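Local coordinates for Csc2 (Thermofilum pendens, PDB 4TXD), which probably binds CRISPR RNA as the Cas7-family backbone subunit of a type I-D interference complex, and binds a zinc ion, at residues L33-R45 against E246-T258. Sequence-based numbering, arbitrary orientation.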
# COMPACT_ATOMS: atom_id res chain seq x y z
N LEU A 33 -10.52 -7.41 -15.07
CA LEU A 33 -10.19 -7.73 -13.70
C LEU A 33 -11.38 -8.23 -12.89
O LEU A 33 -11.23 -8.96 -11.97
CB LEU A 33 -9.60 -6.51 -13.00
CG LEU A 33 -8.16 -6.10 -13.32
CD1 LEU A 33 -7.69 -5.07 -12.36
CD2 LEU A 33 -7.24 -7.28 -13.30
N ARG A 34 -12.57 -7.80 -13.26
CA ARG A 34 -13.79 -8.04 -12.48
C ARG A 34 -14.01 -9.46 -11.97
O ARG A 34 -14.33 -9.66 -10.83
CB ARG A 34 -15.02 -7.59 -13.26
CG ARG A 34 -15.29 -6.11 -13.21
CD ARG A 34 -16.68 -5.79 -12.68
NE ARG A 34 -16.80 -4.39 -12.29
CZ ARG A 34 -16.79 -3.41 -13.17
NH1 ARG A 34 -16.89 -2.16 -12.77
NH2 ARG A 34 -16.70 -3.69 -14.43
N PRO A 35 -13.83 -10.45 -12.94
CA PRO A 35 -14.04 -11.81 -12.42
C PRO A 35 -13.17 -12.16 -11.22
O PRO A 35 -13.51 -13.05 -10.50
CB PRO A 35 -13.60 -12.70 -13.56
CG PRO A 35 -13.92 -11.95 -14.76
CD PRO A 35 -13.48 -10.59 -14.44
N TYR A 36 -12.05 -11.49 -11.06
CA TYR A 36 -11.11 -11.80 -10.02
C TYR A 36 -11.34 -11.04 -8.74
O TYR A 36 -10.66 -11.26 -7.80
CB TYR A 36 -9.70 -11.50 -10.49
CG TYR A 36 -9.24 -12.30 -11.66
CD1 TYR A 36 -9.49 -11.88 -12.94
CD2 TYR A 36 -8.53 -13.45 -11.49
CE1 TYR A 36 -9.06 -12.60 -14.01
CE2 TYR A 36 -8.09 -14.17 -12.55
CZ TYR A 36 -8.36 -13.75 -13.81
OH TYR A 36 -7.91 -14.47 -14.85
N LEU A 37 -12.28 -10.13 -8.72
CA LEU A 37 -12.53 -9.30 -7.55
C LEU A 37 -13.65 -9.84 -6.67
O LEU A 37 -14.52 -10.51 -7.14
CB LEU A 37 -12.87 -7.89 -7.97
CG LEU A 37 -11.81 -7.09 -8.72
CD1 LEU A 37 -12.37 -5.78 -9.20
CD2 LEU A 37 -10.58 -6.87 -7.88
N ARG A 38 -13.63 -9.52 -5.40
CA ARG A 38 -14.67 -9.96 -4.50
C ARG A 38 -15.80 -8.96 -4.50
O ARG A 38 -15.60 -7.85 -4.83
CB ARG A 38 -14.13 -10.14 -3.08
CG ARG A 38 -12.79 -10.81 -2.98
CD ARG A 38 -12.84 -12.26 -3.40
NE ARG A 38 -13.76 -13.00 -2.59
CZ ARG A 38 -13.42 -13.71 -1.53
NH1 ARG A 38 -14.34 -14.36 -0.86
NH2 ARG A 38 -12.17 -13.80 -1.15
N SER A 39 -16.98 -9.40 -4.11
CA SER A 39 -18.15 -8.53 -4.08
C SER A 39 -18.47 -8.13 -2.65
O SER A 39 -18.42 -8.96 -1.75
CB SER A 39 -19.37 -9.22 -4.70
OG SER A 39 -19.04 -9.82 -5.94
N ILE A 40 -18.81 -6.86 -2.46
CA ILE A 40 -19.31 -6.39 -1.17
C ILE A 40 -20.55 -7.22 -0.81
O ILE A 40 -21.42 -7.44 -1.66
CB ILE A 40 -19.66 -4.89 -1.19
CG1 ILE A 40 -18.43 -4.06 -1.58
CG2 ILE A 40 -20.19 -4.44 0.16
CD1 ILE A 40 -18.72 -2.58 -1.80
N GLY A 41 -20.60 -7.71 0.42
CA GLY A 41 -21.76 -8.44 0.90
C GLY A 41 -21.66 -9.94 0.75
O GLY A 41 -22.50 -10.67 1.28
N ASP A 42 -20.65 -10.41 0.02
CA ASP A 42 -20.41 -11.84 -0.11
C ASP A 42 -20.25 -12.47 1.27
O ASP A 42 -19.47 -11.99 2.09
CB ASP A 42 -19.17 -12.12 -0.96
CG ASP A 42 -18.77 -13.59 -0.95
OD1 ASP A 42 -19.66 -14.46 -0.77
OD2 ASP A 42 -17.57 -13.89 -1.12
N LYS A 43 -21.01 -13.54 1.52
CA LYS A 43 -20.95 -14.23 2.80
C LYS A 43 -19.54 -14.74 3.12
O LYS A 43 -19.15 -14.83 4.29
CB LYS A 43 -21.95 -15.40 2.82
N ASP A 44 -18.78 -15.05 2.08
CA ASP A 44 -17.47 -15.68 2.25
C ASP A 44 -16.27 -14.74 2.08
O ASP A 44 -15.18 -15.20 1.76
CB ASP A 44 -17.34 -16.84 1.26
CG ASP A 44 -18.35 -17.94 1.52
OD1 ASP A 44 -18.62 -18.23 2.71
OD2 ASP A 44 -18.86 -18.52 0.54
N ARG A 45 -16.44 -13.45 2.30
CA ARG A 45 -15.36 -12.50 2.15
C ARG A 45 -14.10 -12.84 2.88
O ARG A 45 -13.05 -12.51 2.45
CB ARG A 45 -15.79 -11.11 2.57
CG ARG A 45 -16.52 -10.43 1.47
CD ARG A 45 -16.47 -8.96 1.55
NE ARG A 45 -15.16 -8.42 1.32
CZ ARG A 45 -14.88 -7.14 1.50
NH1 ARG A 45 -15.82 -6.33 1.87
NH2 ARG A 45 -13.68 -6.70 1.31
N GLU A 246 1.34 -7.38 -4.67
CA GLU A 246 0.29 -8.36 -4.93
C GLU A 246 -0.95 -8.01 -4.11
O GLU A 246 -0.88 -7.81 -2.90
CB GLU A 246 0.78 -9.78 -4.62
CG GLU A 246 1.77 -10.30 -5.64
CD GLU A 246 2.18 -11.74 -5.38
OE1 GLU A 246 1.56 -12.38 -4.51
OE2 GLU A 246 3.12 -12.22 -6.05
N LEU A 247 -2.09 -7.90 -4.80
CA LEU A 247 -3.35 -7.49 -4.19
C LEU A 247 -4.29 -8.69 -4.23
O LEU A 247 -4.58 -9.20 -5.30
CB LEU A 247 -3.96 -6.29 -4.94
CG LEU A 247 -3.41 -4.90 -4.62
CD1 LEU A 247 -1.90 -4.82 -4.81
CD2 LEU A 247 -4.11 -3.83 -5.46
N VAL A 248 -4.72 -9.16 -3.06
CA VAL A 248 -5.54 -10.37 -3.00
C VAL A 248 -6.86 -10.13 -2.27
O VAL A 248 -6.92 -9.35 -1.32
CB VAL A 248 -4.78 -11.54 -2.31
CG1 VAL A 248 -3.55 -11.93 -3.11
CG2 VAL A 248 -4.37 -11.15 -0.91
N ASP A 249 -7.91 -10.80 -2.73
CA ASP A 249 -9.22 -10.79 -2.08
C ASP A 249 -9.78 -9.40 -1.84
O ASP A 249 -10.47 -9.15 -0.85
CB ASP A 249 -9.14 -11.56 -0.75
CG ASP A 249 -8.81 -13.02 -0.95
OD1 ASP A 249 -9.27 -13.57 -1.97
OD2 ASP A 249 -8.09 -13.60 -0.12
N LEU A 250 -9.49 -8.48 -2.77
CA LEU A 250 -10.04 -7.14 -2.70
C LEU A 250 -11.33 -7.04 -3.51
O LEU A 250 -11.51 -7.75 -4.49
CB LEU A 250 -9.04 -6.10 -3.24
CG LEU A 250 -7.69 -5.97 -2.54
CD1 LEU A 250 -6.96 -4.78 -3.11
CD2 LEU A 250 -7.88 -5.81 -1.04
N THR A 251 -12.20 -6.15 -3.06
CA THR A 251 -13.33 -5.69 -3.88
C THR A 251 -12.86 -4.62 -4.86
O THR A 251 -11.76 -4.09 -4.72
CB THR A 251 -14.44 -5.11 -3.03
OG1 THR A 251 -13.94 -3.95 -2.36
CG2 THR A 251 -14.93 -6.13 -1.98
N GLU A 252 -13.72 -4.26 -5.79
CA GLU A 252 -13.46 -3.21 -6.74
C GLU A 252 -13.04 -1.90 -6.11
O GLU A 252 -12.01 -1.41 -6.45
CB GLU A 252 -14.63 -3.04 -7.70
CG GLU A 252 -14.54 -1.84 -8.61
CD GLU A 252 -15.47 -1.92 -9.80
OE1 GLU A 252 -16.02 -2.97 -10.11
OE2 GLU A 252 -15.61 -0.91 -10.47
N PRO A 253 -13.79 -1.34 -5.19
CA PRO A 253 -13.33 -0.06 -4.65
C PRO A 253 -12.07 -0.14 -3.79
O PRO A 253 -11.33 0.84 -3.66
CB PRO A 253 -14.52 0.43 -3.81
CG PRO A 253 -15.32 -0.77 -3.53
CD PRO A 253 -15.12 -1.71 -4.68
N GLU A 254 -11.84 -1.30 -3.17
CA GLU A 254 -10.62 -1.48 -2.39
C GLU A 254 -9.40 -1.48 -3.33
O GLU A 254 -8.39 -0.81 -3.07
CB GLU A 254 -10.71 -2.78 -1.58
CG GLU A 254 -11.74 -2.69 -0.45
CD GLU A 254 -12.03 -4.03 0.20
OE1 GLU A 254 -11.48 -5.07 -0.22
OE2 GLU A 254 -12.83 -4.04 1.16
N LEU A 255 -9.52 -2.21 -4.43
CA LEU A 255 -8.48 -2.25 -5.44
C LEU A 255 -8.19 -0.87 -6.01
O LEU A 255 -7.04 -0.44 -6.07
CB LEU A 255 -8.86 -3.19 -6.58
CG LEU A 255 -7.88 -3.03 -7.74
CD1 LEU A 255 -6.82 -4.10 -7.69
CD2 LEU A 255 -8.58 -3.04 -9.07
N VAL A 256 -9.23 -0.17 -6.45
CA VAL A 256 -9.04 1.13 -7.08
C VAL A 256 -8.48 2.13 -6.09
O VAL A 256 -7.57 2.89 -6.43
CB VAL A 256 -10.35 1.67 -7.69
CG1 VAL A 256 -10.13 3.10 -8.21
CG2 VAL A 256 -10.81 0.74 -8.80
N ALA A 257 -9.00 2.12 -4.86
CA ALA A 257 -8.47 3.03 -3.83
C ALA A 257 -7.01 2.71 -3.49
O ALA A 257 -6.24 3.61 -3.16
CB ALA A 257 -9.33 2.98 -2.57
N THR A 258 -6.64 1.44 -3.57
CA THR A 258 -5.26 1.06 -3.27
C THR A 258 -4.35 1.59 -4.38
O THR A 258 -3.34 2.24 -4.10
CB THR A 258 -5.13 -0.46 -3.10
OG1 THR A 258 -5.86 -0.84 -1.93
CG2 THR A 258 -3.67 -0.89 -2.91
O HOH W 1 -9.44 -10.01 -5.58
O HOH W 2 -16.08 -5.72 -6.12
O HOH W 3 -12.64 -10.02 0.86
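Arg45 sends its NH2 into the carboxylate of Glu254, meeting OE2 on the syn side at 2.8 Å in a nearly straight salt bridge (161° at the hydrogen). The bonded oxygen lies close to the guanidinium plane, while the methyl CG2 of Thr251 sits over the centre of one face, 3.6 Å from Arg45 CZ. Further along, Arg38 N gives a straight hydrogen bond to Leu250 O (2.9 Å), and its side chain, bent at chi2 and chi3, runs alongside Asp249 until NH2 makes a weak bond to OD1. Its NH1 reaches back to Asp42 OD2, so one guanidinium links two carboxylates as well as the carbonyl of Phe47. Asp249 OD1 also accepts from Lys49 N.

At the other end, Arg34 NE approaches Glu252 OE1 to 2.7 Å, with the two flat groups turned 44° apart; Asp23 is a second carboxylate partner for this arginine. Leu37 lays CD1 against Glu252 CA (3.7 Å); beside them, Leu33 CD1 meets Leu255 CD2 at 4.0 Å, the two side chains crossing at about a right angle.

Thr251 is the N-cap of helix 252-263, which follows strand 240-247 of the antiparallel sheet in this RRM-containing Cas7-family protein. With Glu254 it forms a capping box: Thr251 N donates to Glu254 OE1 (3.1 Å), and Glu254 N returns a weak bond to Thr251 OG1. The threonine's chi1 of 63° turns OG1 to the helix start and CG2 to Arg45. Glu252, the first residue of the helix, gives its N-H to water 2, and water 3 connects Arg45 NE with Asp249 O.

Behind this layer stands helix 343-365, whose Ser350 hydroxyl hydrogen-bonds both Thr251 OG1 and Glu254 OE2, while Asp353 pairs with Arg45 NH1. Arg196 forms a salt bridge with Glu254 OE1.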